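Local structure of Lmo0131 protein (Listeria monocytogenes, 4Q6J) at residues B[9-14]-B[42-47]; B[89-94]-B[123-128]; B[150-155]-B[170-175]; B[206-211]-B[227-232]. The protein probably acts as a phosphodiesterase that cleaves cyclic di-GMP, built on the TIM-barrel-like fold of EAL domains. One frame throughout, in Å; residues are numbered along the deposited sequence. Where two conformers were deposited one is given.

Interaction 1. Residues B[9-14]-B[42-47]; sequences TEIWDA and VRLKTA
Ala14 and Leu44 form the tight part of this contact, where helix 9-14 crosses strand 42-45 with axes 8.9 Å apart at closest and directed 115° from one another. The Ala14 methyl is wedged between a branch of leucine and the strand backbone: Ala14 CB lies 3.9 Å from Leu44 CD1 and 3.7 Å from Lys45 O. With CG anti to the backbone N (chi1 179°), Leu44 spreads both methyls against the helix, and its CD2 comes within 4.2 Å of Ile11 CG2. Thr46 adds its own methyl beside Ala14.

Beyond this buried apolar patch the contact opens and becomes polar. The extended chain of Glu10 runs across Thr46 at about a right angle and brings Glu10 OE2 to 2.9 Å from Thr46 OG1, which is also hydrogen-bonded to Thr49 O and Thr48 N. Glu10 OE2 is also hydrogen-bonded to Thr48 OG1, while the exposed Ala47 sets its methyl 3.4 Å (CB) from Glu10 OE2. Lys45 turns away from the helix. Around the apolar patch, Phe56 of helix 53-62 and Tyr20 of strand 20-29 pack on Leu44, and Leu51 of strand 50-51 on Ile11.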
loop_
_atom_site.group_PDB
_atom_site.type_symbol
_atom_site.label_atom_id
_atom_site.label_comp_id
_atom_site.label_asym_id
_atom_site.label_seq_id
_atom_site.Cartn_x
_atom_site.Cartn_y
_atom_site.Cartn_z
ATOM N N THR B 9 -14.631 10.707 -21.611
ATOM C CA THR B 9 -15.612 10.106 -22.510
ATOM C C THR B 9 -15.024 9.358 -23.708
ATOM O O THR B 9 -15.356 8.211 -23.946
ATOM C CB THR B 9 -16.516 11.187 -23.058
ATOM O OG1 THR B 9 -17.290 11.767 -21.987
ATOM C CG2 THR B 9 -17.419 10.607 -24.108
ATOM N N GLU B 10 -14.153 10.025 -24.457
ATOM C CA GLU B 10 -13.506 9.421 -25.613
ATOM C C GLU B 10 -12.740 8.141 -25.236
ATOM O O GLU B 10 -12.767 7.145 -25.957
ATOM C CB GLU B 10 -12.582 10.438 -26.251
ATOM C CG GLU B 10 -11.669 9.863 -27.283
ATOM C CD GLU B 10 -10.884 10.940 -28.017
ATOM O OE1 GLU B 10 -11.221 12.148 -27.877
ATOM O OE2 GLU B 10 -9.925 10.567 -28.734
ATOM N N ILE B 11 -12.079 8.175 -24.084
ATOM C CA ILE B 11 -11.453 6.975 -23.505
ATOM C C ILE B 11 -12.436 5.822 -23.249
ATOM O O ILE B 11 -12.258 4.739 -23.786
ATOM C CB ILE B 11 -10.642 7.317 -22.218
ATOM C CG1 ILE B 11 -9.372 8.087 -22.607
ATOM C CG2 ILE B 11 -10.311 6.064 -21.421
ATOM C CD1 ILE B 11 -8.562 8.588 -21.475
ATOM N N TRP B 12 -13.481 6.098 -22.485
ATOM C CA TRP B 12 -14.456 5.103 -22.081
ATOM C C TRP B 12 -15.125 4.510 -23.313
ATOM O O TRP B 12 -15.416 3.340 -23.339
ATOM C CB TRP B 12 -15.471 5.709 -21.089
ATOM C CG TRP B 12 -14.919 5.831 -19.704
ATOM C CD1 TRP B 12 -13.649 6.114 -19.371
ATOM C CD2 TRP B 12 -15.627 5.657 -18.464
ATOM N NE1 TRP B 12 -13.499 6.123 -18.018
ATOM C CE2 TRP B 12 -14.699 5.843 -17.433
ATOM C CE3 TRP B 12 -16.949 5.352 -18.131
ATOM C CZ2 TRP B 12 -15.048 5.753 -16.093
ATOM C CZ3 TRP B 12 -17.286 5.264 -16.800
ATOM C CH2 TRP B 12 -16.339 5.452 -15.798
ATOM N N ASP B 13 -15.390 5.255 -24.379
ATOM C CA ASP B 13 -16.004 4.673 -25.564
ATOM C C ASP B 13 -15.035 3.753 -26.304
ATOM O O ASP B 13 -15.455 2.769 -26.907
ATOM C CB ASP B 13 -16.569 5.738 -26.492
ATOM C CG ASP B 13 -17.713 5.210 -27.342
ATOM O OD1 ASP B 13 -18.185 4.078 -27.074
ATOM O OD2 ASP B 13 -18.150 5.929 -28.265
ATOM N N ALA B 14 -13.741 4.053 -26.248
ATOM C CA ALA B 14 -12.760 3.172 -26.876
ATOM C C ALA B 14 -12.675 1.830 -26.130
ATOM O O ALA B 14 -12.620 0.777 -26.713
ATOM C CB ALA B 14 -11.424 3.845 -26.944
ATOM N N VAL B 42 0.132 -3.665 -24.242
ATOM C CA VAL B 42 -1.184 -3.225 -24.705
ATOM C C VAL B 42 -1.265 -1.701 -24.862
ATOM O O VAL B 42 -0.648 -0.948 -24.112
ATOM C CB VAL B 42 -2.336 -3.730 -23.799
ATOM C CG1 VAL B 42 -2.524 -2.818 -22.592
ATOM C CG2 VAL B 42 -3.619 -3.869 -24.588
ATOM N N ARG B 43 -2.014 -1.268 -25.873
ATOM C CA ARG B 43 -2.299 0.132 -26.118
ATOM C C ARG B 43 -3.787 0.255 -26.319
ATOM O O ARG B 43 -4.446 -0.709 -26.703
ATOM C CB ARG B 43 -1.608 0.616 -27.396
ATOM C CG ARG B 43 -0.100 0.538 -27.385
ATOM C CD ARG B 43 0.378 1.131 -26.127
ATOM N NE ARG B 43 1.810 1.331 -26.026
ATOM C CZ ARG B 43 2.524 0.933 -24.987
ATOM N NH1 ARG B 43 1.925 0.282 -24.010
ATOM N NH2 ARG B 43 3.836 1.174 -24.931
ATOM N N LEU B 44 -4.320 1.443 -26.066
ATOM C CA LEU B 44 -5.716 1.703 -26.353
ATOM C C LEU B 44 -5.734 2.716 -27.474
ATOM O O LEU B 44 -5.152 3.793 -27.357
ATOM C CB LEU B 44 -6.456 2.264 -25.140
ATOM C CG LEU B 44 -7.940 2.608 -25.340
ATOM C CD1 LEU B 44 -8.789 1.358 -25.449
ATOM C CD2 LEU B 44 -8.425 3.510 -24.233
ATOM N N LYS B 45 -6.378 2.371 -28.576
ATOM C CA LYS B 45 -6.493 3.296 -29.681
ATOM C C LYS B 45 -7.818 4.002 -29.514
ATOM O O LYS B 45 -8.856 3.349 -29.538
ATOM C CB LYS B 45 -6.448 2.562 -31.029
ATOM C CG LYS B 45 -6.079 3.504 -32.161
ATOM C CD LYS B 45 -6.549 3.022 -33.507
ATOM C CE LYS B 45 -5.736 3.626 -34.671
ATOM N NZ LYS B 45 -5.914 5.087 -34.868
ATOM N N THR B 46 -7.780 5.324 -29.337
ATOM C CA THR B 46 -9.010 6.132 -29.260
ATOM C C THR B 46 -9.244 6.876 -30.565
ATOM O O THR B 46 -8.629 6.573 -31.583
ATOM C CB THR B 46 -8.947 7.163 -28.146
ATOM O OG1 THR B 46 -8.133 8.260 -28.578
ATOM C CG2 THR B 46 -8.387 6.539 -26.848
ATOM N N ALA B 47 -10.133 7.859 -30.527
ATOM C CA ALA B 47 -10.487 8.586 -31.729
ATOM C C ALA B 47 -9.311 9.415 -32.198
ATOM O O ALA B 47 -9.024 9.487 -33.386
ATOM C CB ALA B 47 -11.693 9.471 -31.479
#

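Interaction 2. Residues B[89-94]-B[123-128]; sequences SISINI and EIEIIE. With EDO (1,2-ethanediol), chain N.
Ile94, the residue most buried by this pairing, meets Ile124 obliquely on the face with Ile92 and Ile124, Ile94 CD1 sitting 3.8 Å from Ile124 CG2. The reach comes from its torsions: CG1 lies beside the backbone N (chi1 -60°) and the chain then runs out straight, so the terminal methyl leans over the neighbouring strand. Its backbone is held at both ends, Ile94 N donating to Glu125 O at 2.9 Å and Ile94 O accepting from Ile127 N at 3.1 Å. Leu108 of helix 102-115 closes over both isoleucines.

These are adjacent parallel strands of the barrel, Ser91 to Ile94 registered with Glu123 to Ile126; five backbone hydrogen bonds join them. Ile92, Ile94 and Ile124 face the surrounding helices, while Ser91, Asn93, Glu123 and Glu125 look into the barrel.

Glu123, extended from a CG anti to its N, lays its aliphatic part over Ser91, Glu123 CG to Ser91 CB 3.7 Å. One carboxylate oxygen, Glu123 OE1, accepts from O1 of an ethanediol at 2.6 Å, a molecule also bound by Lys27. The other, OE2, is hydrogen-bonded to Ser153. A water lies within hydrogen-bonding distance of Glu123 OE2 (2.8 Å), Ser91 OG and, farther off, Glu125 OE1, more acceptors than its two protons can serve singly.

Asn93 runs beside Glu125 in the same direction, its amide plane turned 73° from the carboxylate, and its CB rests 3.9 Å from Ile127 CD1. Glu39, in a Glu-Gly-Leu sequence that matches the family's EAL signature, flanks Ser91 and Glu125.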
loop_
_atom_site.group_PDB
_atom_site.type_symbol
_atom_site.label_atom_id
_atom_site.label_comp_id
_atom_site.label_asym_id
_atom_site.label_seq_id
_atom_site.Cartn_x
_atom_site.Cartn_y
_atom_site.Cartn_z
ATOM N N SER B 89 9.896 -15.430 -29.272
ATOM C CA SER B 89 8.985 -15.441 -28.119
ATOM C C SER B 89 8.248 -14.119 -27.981
ATOM O O SER B 89 8.737 -13.087 -28.397
ATOM C CB SER B 89 9.709 -15.780 -26.814
ATOM O OG SER B 89 10.526 -14.710 -26.408
ATOM N N ILE B 90 7.040 -14.174 -27.435
ATOM C CA ILE B 90 6.287 -12.964 -27.120
ATOM C C ILE B 90 5.728 -13.088 -25.712
ATOM O O ILE B 90 5.120 -14.096 -25.377
ATOM C CB ILE B 90 5.144 -12.702 -28.128
ATOM C CG1 ILE B 90 5.721 -12.511 -29.540
ATOM C CG2 ILE B 90 4.314 -11.485 -27.692
ATOM C CD1 ILE B 90 4.711 -12.140 -30.589
ATOM N N SER B 91 5.951 -12.070 -24.886
ATOM C CA SER B 91 5.390 -12.059 -23.524
ATOM C C SER B 91 4.069 -11.297 -23.435
ATOM O O SER B 91 3.830 -10.380 -24.222
ATOM C CB SER B 91 6.376 -11.482 -22.508
ATOM O OG SER B 91 6.624 -10.136 -22.786
ATOM N N ILE B 92 3.228 -11.690 -22.473
ATOM C CA ILE B 92 2.038 -10.931 -22.101
ATOM C C ILE B 92 2.062 -10.627 -20.613
ATOM O O ILE B 92 2.477 -11.453 -19.804
ATOM C CB ILE B 92 0.710 -11.662 -22.428
ATOM C CG1 ILE B 92 0.607 -12.976 -21.670
ATOM C CG2 ILE B 92 0.569 -11.902 -23.923
ATOM C CD1 ILE B 92 -0.568 -13.805 -22.113
ATOM N N ASN B 93 1.612 -9.428 -20.271
ATOM C CA ASN B 93 1.570 -8.995 -18.897
ATOM C C ASN B 93 0.304 -9.484 -18.260
ATOM O O ASN B 93 -0.791 -9.170 -18.727
ATOM C CB ASN B 93 1.624 -7.473 -18.838
ATOM C CG ASN B 93 2.949 -6.942 -19.285
ATOM O OD1 ASN B 93 3.953 -7.651 -19.258
ATOM N ND2 ASN B 93 2.971 -5.708 -19.716
ATOM N N ILE B 94 0.443 -10.267 -17.204
ATOM C CA ILE B 94 -0.717 -10.700 -16.458
ATOM C C ILE B 94 -0.513 -10.303 -15.012
ATOM O O ILE B 94 0.462 -10.691 -14.386
ATOM C CB ILE B 94 -0.910 -12.202 -16.538
ATOM C CG1 ILE B 94 -1.103 -12.614 -17.995
ATOM C CG2 ILE B 94 -2.124 -12.620 -15.726
ATOM C CD1 ILE B 94 -1.197 -14.069 -18.187
ATOM N N GLU B 123 5.629 -16.249 -23.083
ATOM C CA GLU B 123 6.098 -15.901 -21.751
ATOM C C GLU B 123 4.971 -15.153 -21.008
ATOM O O GLU B 123 4.436 -14.179 -21.511
ATOM C CB GLU B 123 7.348 -15.029 -21.872
ATOM C CG GLU B 123 7.780 -14.372 -20.593
ATOM C CD GLU B 123 9.059 -13.531 -20.802
ATOM O OE1 GLU B 123 9.963 -14.029 -21.499
ATOM O OE2 GLU B 123 9.161 -12.386 -20.302
ATOM N N ILE B 124 4.592 -15.661 -19.841
ATOM C CA ILE B 124 3.716 -14.929 -18.937
ATOM C C ILE B 124 4.594 -14.076 -18.058
ATOM O O ILE B 124 5.422 -14.595 -17.330
ATOM C CB ILE B 124 2.899 -15.865 -18.040
ATOM C CG1 ILE B 124 1.848 -16.620 -18.861
ATOM C CG2 ILE B 124 2.242 -15.098 -16.898
ATOM C CD1 ILE B 124 1.069 -17.647 -18.063
ATOM N N GLU B 125 4.417 -12.762 -18.163
ATOM C CA GLU B 125 5.157 -11.807 -17.363
ATOM C C GLU B 125 4.267 -11.289 -16.237
ATOM O O GLU B 125 3.259 -10.632 -16.473
ATOM C CB GLU B 125 5.668 -10.651 -18.213
ATOM C CG GLU B 125 6.187 -9.539 -17.345
ATOM C CD GLU B 125 6.800 -8.400 -18.114
ATOM O OE1 GLU B 125 7.074 -8.541 -19.306
ATOM O OE2 GLU B 125 7.025 -7.335 -17.512
ATOM N N ILE B 126 4.628 -11.614 -15.008
ATOM C CA ILE B 126 3.807 -11.304 -13.850
ATOM C C ILE B 126 4.019 -9.840 -13.482
ATOM O O ILE B 126 5.158 -9.406 -13.278
ATOM C CB ILE B 126 4.140 -12.234 -12.636
ATOM C CG1 ILE B 126 4.061 -13.705 -13.046
ATOM C CG2 ILE B 126 3.239 -11.922 -11.433
ATOM C CD1 ILE B 126 4.673 -14.625 -12.056
ATOM N N ILE B 127 2.930 -9.083 -13.434
ATOM C CA ILE B 127 2.984 -7.667 -13.115
ATOM C C ILE B 127 2.135 -7.349 -11.866
ATOM O O ILE B 127 1.586 -8.265 -11.243
ATOM C CB ILE B 127 2.599 -6.763 -14.337
ATOM C CG1 ILE B 127 1.128 -6.917 -14.730
ATOM C CG2 ILE B 127 3.506 -7.026 -15.486
ATOM C CD1 ILE B 127 0.622 -5.753 -15.513
ATOM N N GLU B 128 2.059 -6.072 -11.481
ATOM C CA GLU B 128 1.217 -5.638 -10.366
ATOM C C GLU B 128 1.375 -6.518 -9.132
ATOM O O GLU B 128 0.404 -6.937 -8.518
ATOM C CB GLU B 128 -0.243 -5.519 -10.825
ATOM C CG GLU B 128 -0.350 -4.465 -11.912
ATOM C CD GLU B 128 -1.728 -4.316 -12.548
ATOM O OE1 GLU B 128 -2.692 -4.895 -12.041
ATOM O OE2 GLU B 128 -1.854 -3.605 -13.570
HETATM C C1 EDO N . 13.478 -13.427 -21.797
HETATM O O1 EDO N . 12.244 -12.744 -21.528
HETATM C C2 EDO N . 13.853 -13.326 -23.266
HETATM O O2 EDO N . 14.211 -11.980 -23.597
HETATM O O HOH W 1 9.152 -9.830 -21.514
#

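Interaction 3. Residues B[150-155]-B[170-175]; sequences VKVSMD and LPIDIV. With EDO (1,2-ethanediol), chain Q.
Lys151 touches Asp173 with its aliphatic chain, which bends at chi2 (-79°) and crosses the Asp173 side chain at about a right angle, Lys151 CD lying 3.6 Å from Asp173 OD2. The opposite charges do not meet: a water donates to Asp173 OD1 and is only weakly bound by Lys151, and Lys146 supplies the salt bridge to that oxygen.

Three hydrogen bonds grip the backbone of Val152. Its N donates to Asp173 OD2, on the anti lone pair, at 2.8 Å; its O takes two bonds, from Asp173 N at 2.7 Å and from Ile174 N at 3.1 Å. Outward, Val152 CG1 packs 3.7 Å from Ile172 CD1, just after the inverse gamma turn centred on Pro171. The segments contribute strand 151-154 and the start of strand 174-177, the parallel strands of a beta-alpha-beta unit with helix 163-169, part of the EAL barrel wall.

Ser153 follows, its CB resting 3.6 Å from Ile174 CB on the face shared with Glu123. Selenomethionine Met154 points to the other face, where its CG meets Ile172 CG2 at 4.1 Å and Tyr166 lies beside it; Met154 N donates to Ile174 O. Asp155, past the strand end, accepts one weak hydrogen bond from an ethanediol.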
loop_
_atom_site.group_PDB
_atom_site.type_symbol
_atom_site.label_atom_id
_atom_site.label_comp_id
_atom_site.label_asym_id
_atom_site.label_seq_id
_atom_site.Cartn_x
_atom_site.Cartn_y
_atom_site.Cartn_z
ATOM N N VAL B 150 5.259 -23.221 -21.756
ATOM C CA VAL B 150 5.225 -21.775 -21.508
ATOM C C VAL B 150 6.245 -21.323 -20.459
ATOM O O VAL B 150 6.449 -21.992 -19.430
ATOM C CB VAL B 150 3.792 -21.378 -21.061
ATOM C CG1 VAL B 150 3.668 -19.888 -20.694
ATOM C CG2 VAL B 150 2.816 -21.721 -22.149
ATOM N N LYS B 151 6.877 -20.184 -20.727
ATOM C CA LYS B 151 7.809 -19.571 -19.768
ATOM C C LYS B 151 7.132 -18.531 -18.855
ATOM O O LYS B 151 6.050 -18.020 -19.166
ATOM C CB LYS B 151 8.986 -18.954 -20.510
ATOM C CG LYS B 151 9.674 -19.924 -21.376
ATOM C CD LYS B 151 10.585 -20.795 -20.561
ATOM C CE LYS B 151 11.392 -21.755 -21.446
ATOM N NZ LYS B 151 12.397 -22.563 -20.659
ATOM N N VAL B 152 7.778 -18.247 -17.729
ATOM C CA VAL B 152 7.253 -17.327 -16.719
ATOM C C VAL B 152 8.313 -16.310 -16.267
ATOM O O VAL B 152 9.409 -16.675 -15.857
ATOM C CB VAL B 152 6.748 -18.100 -15.485
ATOM C CG1 VAL B 152 6.380 -17.134 -14.350
ATOM C CG2 VAL B 152 5.556 -18.964 -15.864
ATOM N N SER B 153 7.995 -15.029 -16.387
ATOM C CA SER B 153 8.896 -14.001 -15.906
ATOM C C SER B 153 8.197 -13.125 -14.882
ATOM O O SER B 153 7.013 -13.250 -14.670
ATOM C CB SER B 153 9.406 -13.146 -17.060
ATOM O OG SER B 153 8.349 -12.508 -17.701
HETATM N N MSE B 154 8.939 -12.226 -14.246
HETATM C CA MSE B 154 8.350 -11.288 -13.292
HETATM C C MSE B 154 8.973 -9.936 -13.536
HETATM O O MSE B 154 10.165 -9.829 -13.800
HETATM C CB MSE B 154 8.573 -11.753 -11.837
HETATM C CG MSE B 154 10.015 -11.828 -11.423
HETATM SE SE MSE B 154 10.347 -12.431 -9.576
HETATM C CE MSE B 154 9.650 -10.810 -8.655
ATOM N N ASP B 155 8.162 -8.896 -13.453
ATOM C CA ASP B 155 8.647 -7.542 -13.721
ATOM C C ASP B 155 9.185 -6.855 -12.461
ATOM O O ASP B 155 9.081 -7.401 -11.361
ATOM C CB ASP B 155 7.531 -6.701 -14.329
ATOM C CG ASP B 155 6.600 -6.139 -13.289
ATOM O OD1 ASP B 155 6.530 -6.720 -12.180
ATOM O OD2 ASP B 155 5.930 -5.113 -13.574
ATOM N N LEU B 170 7.576 -18.909 -6.534
ATOM C CA LEU B 170 6.945 -19.104 -7.838
ATOM C C LEU B 170 7.937 -19.750 -8.816
ATOM O O LEU B 170 9.145 -19.700 -8.588
ATOM C CB LEU B 170 6.428 -17.771 -8.376
ATOM C CG LEU B 170 5.292 -17.174 -7.558
ATOM C CD1 LEU B 170 4.882 -15.897 -8.205
ATOM C CD2 LEU B 170 4.165 -18.153 -7.515
ATOM N N PRO B 171 7.439 -20.373 -9.897
ATOM C CA PRO B 171 8.357 -21.078 -10.799
ATOM C C PRO B 171 8.909 -20.168 -11.920
ATOM O O PRO B 171 8.718 -20.386 -13.095
ATOM C CB PRO B 171 7.487 -22.209 -11.341
ATOM C CG PRO B 171 6.177 -21.598 -11.450
ATOM C CD PRO B 171 6.039 -20.665 -10.234
ATOM N N ILE B 172 9.643 -19.149 -11.501
ATOM C CA ILE B 172 10.137 -18.103 -12.377
ATOM C C ILE B 172 11.303 -18.567 -13.269
ATOM O O ILE B 172 12.240 -19.206 -12.796
ATOM C CB ILE B 172 10.583 -16.878 -11.537
ATOM C CG1 ILE B 172 9.495 -16.453 -10.552
ATOM C CG2 ILE B 172 10.953 -15.737 -12.427
ATOM C CD1 ILE B 172 8.184 -16.223 -11.200
ATOM N N ASP B 173 11.217 -18.250 -14.566
ATOM C CA ASP B 173 12.279 -18.508 -15.546
ATOM C C ASP B 173 13.122 -17.252 -15.822
ATOM O O ASP B 173 14.323 -17.337 -16.044
ATOM C CB ASP B 173 11.698 -18.951 -16.898
ATOM C CG ASP B 173 10.915 -20.239 -16.820
ATOM O OD1 ASP B 173 11.505 -21.266 -16.434
ATOM O OD2 ASP B 173 9.723 -20.229 -17.162
ATOM N N ILE B 174 12.482 -16.092 -15.852
ATOM C CA ILE B 174 13.157 -14.858 -16.244
ATOM C C ILE B 174 12.845 -13.731 -15.255
ATOM O O ILE B 174 11.695 -13.480 -14.903
ATOM C CB ILE B 174 12.755 -14.421 -17.677
ATOM C CG1 ILE B 174 13.255 -15.419 -18.722
ATOM C CG2 ILE B 174 13.251 -13.027 -17.994
ATOM C CD1 ILE B 174 12.158 -15.880 -19.627
ATOM N N VAL B 175 13.903 -13.087 -14.786
ATOM C CA VAL B 175 13.786 -11.910 -13.945
ATOM C C VAL B 175 14.010 -10.673 -14.790
ATOM O O VAL B 175 15.031 -10.562 -15.460
ATOM C CB VAL B 175 14.829 -11.936 -12.818
ATOM C CG1 VAL B 175 15.019 -10.544 -12.214
ATOM C CG2 VAL B 175 14.441 -12.984 -11.766
HETATM C C1 EDO Q . 2.486 -2.180 -14.072
HETATM O O1 EDO Q . 3.319 -2.858 -15.023
HETATM C C2 EDO Q . 3.283 -1.822 -12.827
HETATM O O2 EDO Q . 3.641 -3.016 -12.140
HETATM O O HOH W 2 11.693 -23.875 -17.526
#

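Interaction 4. Residues B[206-211]-B[227-232]; sequences GGKVVT and KVDYFQ
Phe231 meets Thr211 at the edge of its ring: the two side chains run side by side, and Thr211 OG1 lies in the ring plane, 3.5 Å from Phe231 CD1. That hydroxyl is buried without a hydrogen-bond partner in the model. The Tyr230 ring carries Asp229 CB on one face, 3.6 Å above the plane and offset toward the rim, while Val210 CG2 and Lys208 CD approach it obliquely; Lys208 CD is 3.4 Å from Tyr230 OH, so a methylene of the extended lysine makes the closest approach.

Thr211 also reaches tip to tip with Val228, Thr211 CG2 to Val228 CG1 3.6 Å, in a layer completed by Leu223 of helix 217-225.

Polar ties, one of them from a side chain, join the segments. With CG beside its own N (chi1 -56°), Asp229 turns its carboxylate back to the other strand, where Val209 N meets Asp229 OD2 on the anti side at 2.9 Å, tilted 30° out of the carboxylate plane; His203 is hydrogen-bonded to the same oxygen. Val209 O accepts from Tyr230 N and, weakly, from Asp229 N. Farther on, Thr211 N donates to Tyr230 O and Gln232 N to Thr211 O, each at 3.1 Å. The amide of Gln232 is held by Gln25, Glu39 and Lys176. Strand 208-211, helix 217-225 and strand 230-231 thus make a beta-alpha-beta unit of the EAL barrel, whose last strand pairs onward with the antiparallel strand 20-29.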
loop_
_atom_site.group_PDB
_atom_site.type_symbol
_atom_site.label_atom_id
_atom_site.label_comp_id
_atom_site.label_asym_id
_atom_site.label_seq_id
_atom_site.Cartn_x
_atom_site.Cartn_y
_atom_site.Cartn_z
ATOM N N GLY B 206 19.112 -21.029 -12.072
ATOM C CA GLY B 206 18.872 -21.608 -13.373
ATOM C C GLY B 206 17.908 -20.793 -14.223
ATOM O O GLY B 206 17.193 -21.342 -15.067
ATOM N N GLY B 207 17.885 -19.483 -14.011
ATOM C CA GLY B 207 17.073 -18.611 -14.832
ATOM C C GLY B 207 17.953 -17.650 -15.609
ATOM O O GLY B 207 19.189 -17.813 -15.652
ATOM N N LYS B 208 17.312 -16.654 -16.226
ATOM C CA LYS B 208 17.993 -15.619 -16.971
ATOM C C LYS B 208 17.427 -14.261 -16.600
ATOM O O LYS B 208 16.348 -14.173 -16.044
ATOM C CB LYS B 208 17.849 -15.869 -18.458
ATOM C CG LYS B 208 18.474 -17.199 -18.824
ATOM C CD LYS B 208 18.706 -17.412 -20.269
ATOM C CE LYS B 208 19.556 -18.644 -20.459
ATOM N NZ LYS B 208 19.685 -18.897 -21.889
ATOM N N VAL B 209 18.155 -13.203 -16.914
ATOM C CA VAL B 209 17.768 -11.857 -16.536
ATOM C C VAL B 209 17.550 -11.008 -17.778
ATOM O O VAL B 209 18.359 -11.073 -18.697
ATOM C CB VAL B 209 18.916 -11.209 -15.737
ATOM C CG1 VAL B 209 18.628 -9.756 -15.472
ATOM C CG2 VAL B 209 19.117 -11.931 -14.438
ATOM N N VAL B 210 16.490 -10.196 -17.806
ATOM C CA VAL B 210 16.314 -9.184 -18.854
ATOM C C VAL B 210 16.436 -7.829 -18.182
ATOM O O VAL B 210 15.741 -7.587 -17.215
ATOM C CB VAL B 210 14.904 -9.199 -19.528
ATOM C CG1 VAL B 210 14.810 -8.053 -20.530
ATOM C CG2 VAL B 210 14.599 -10.507 -20.211
ATOM N N THR B 211 17.313 -6.950 -18.659
ATOM C CA THR B 211 17.346 -5.599 -18.114
ATOM C C THR B 211 16.629 -4.660 -19.085
ATOM O O THR B 211 17.066 -4.514 -20.208
ATOM C CB THR B 211 18.799 -5.121 -17.858
ATOM O OG1 THR B 211 19.588 -5.322 -19.031
ATOM C CG2 THR B 211 19.422 -5.885 -16.726
ATOM N N LYS B 227 27.087 -10.264 -17.093
ATOM C CA LYS B 227 26.420 -11.496 -17.485
ATOM C C LYS B 227 24.900 -11.391 -17.632
ATOM O O LYS B 227 24.208 -12.404 -17.585
ATOM C CB LYS B 227 26.812 -12.662 -16.547
ATOM C CG LYS B 227 28.344 -12.843 -16.345
ATOM C CD LYS B 227 28.679 -13.958 -15.355
ATOM C CE LYS B 227 30.121 -13.849 -14.856
ATOM N NZ LYS B 227 30.323 -12.744 -13.867
ATOM N N VAL B 228 24.381 -10.181 -17.834
ATOM C CA VAL B 228 22.959 -10.035 -18.129
ATOM C C VAL B 228 22.693 -10.773 -19.434
ATOM O O VAL B 228 23.465 -10.655 -20.380
ATOM C CB VAL B 228 22.555 -8.553 -18.254
ATOM C CG1 VAL B 228 21.119 -8.454 -18.644
ATOM C CG2 VAL B 228 22.785 -7.824 -16.934
ATOM N N ASP B 229 21.615 -11.536 -19.506
ATOM C CA ASP B 229 21.359 -12.329 -20.697
ATOM C C ASP B 229 20.707 -11.557 -21.860
ATOM O O ASP B 229 21.014 -11.811 -23.005
ATOM C CB ASP B 229 20.447 -13.482 -20.336
ATOM C CG ASP B 229 20.999 -14.328 -19.238
ATOM O OD1 ASP B 229 21.731 -15.255 -19.584
ATOM O OD2 ASP B 229 20.708 -14.064 -18.040
ATOM N N TYR B 230 19.782 -10.642 -21.547
ATOM C CA TYR B 230 18.941 -10.000 -22.561
ATOM C C TYR B 230 18.760 -8.546 -22.254
ATOM O O TYR B 230 18.727 -8.162 -21.093
ATOM C CB TYR B 230 17.546 -10.614 -22.622
ATOM C CG TYR B 230 17.548 -12.115 -22.796
ATOM C CD1 TYR B 230 17.926 -12.693 -23.995
ATOM C CD2 TYR B 230 17.155 -12.952 -21.765
ATOM C CE1 TYR B 230 17.935 -14.063 -24.156
ATOM C CE2 TYR B 230 17.144 -14.326 -21.918
ATOM C CZ TYR B 230 17.536 -14.875 -23.116
ATOM O OH TYR B 230 17.521 -16.229 -23.266
ATOM N N PHE B 231 18.607 -7.751 -23.306
ATOM C CA PHE B 231 18.411 -6.311 -23.182
ATOM C C PHE B 231 17.084 -5.867 -23.796
ATOM O O PHE B 231 16.616 -6.436 -24.779
ATOM C CB PHE B 231 19.521 -5.547 -23.919
ATOM C CG PHE B 231 20.927 -5.828 -23.424
ATOM C CD1 PHE B 231 21.200 -5.945 -22.065
ATOM C CD2 PHE B 231 21.971 -5.967 -24.326
ATOM C CE1 PHE B 231 22.492 -6.183 -21.625
ATOM C CE2 PHE B 231 23.249 -6.213 -23.880
ATOM C CZ PHE B 231 23.502 -6.323 -22.539
ATOM N N GLN B 232 16.532 -4.798 -23.245
ATOM C CA GLN B 232 15.366 -4.155 -23.783
ATOM C C GLN B 232 15.485 -2.644 -23.462
ATOM O O GLN B 232 15.909 -2.265 -22.393
ATOM C CB GLN B 232 14.139 -4.784 -23.117
ATOM C CG GLN B 232 12.823 -4.311 -23.563
ATOM C CD GLN B 232 11.725 -5.043 -22.846
ATOM O OE1 GLN B 232 11.943 -6.092 -22.272
ATOM N NE2 GLN B 232 10.547 -4.494 -22.878
#

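All four contacts reach one curved sheet, interaction 1 through strand 35-45 alone. Interactions 2 and 3 are neighbours, centres about 8 Å apart, stitched by Ile124 O to Ser153 N at 2.8 Å; interactions 3 and 4 follow at about 12 Å, with Val175 O to Val210 N at 2.8 Å. In both, an aspartate just before the second strand, Asp173 or Asp229, bonds back to a valine N. Interaction 1 lies about 22 Å from interaction 2, centre to centre. One ethanediol sits inside the barrel at the start of strand 122-127, another past the end of strand 151-154. TIM-barrel enzymes keep the active site at C-terminal strand ends, so probably near the second ethanediol and Ile127.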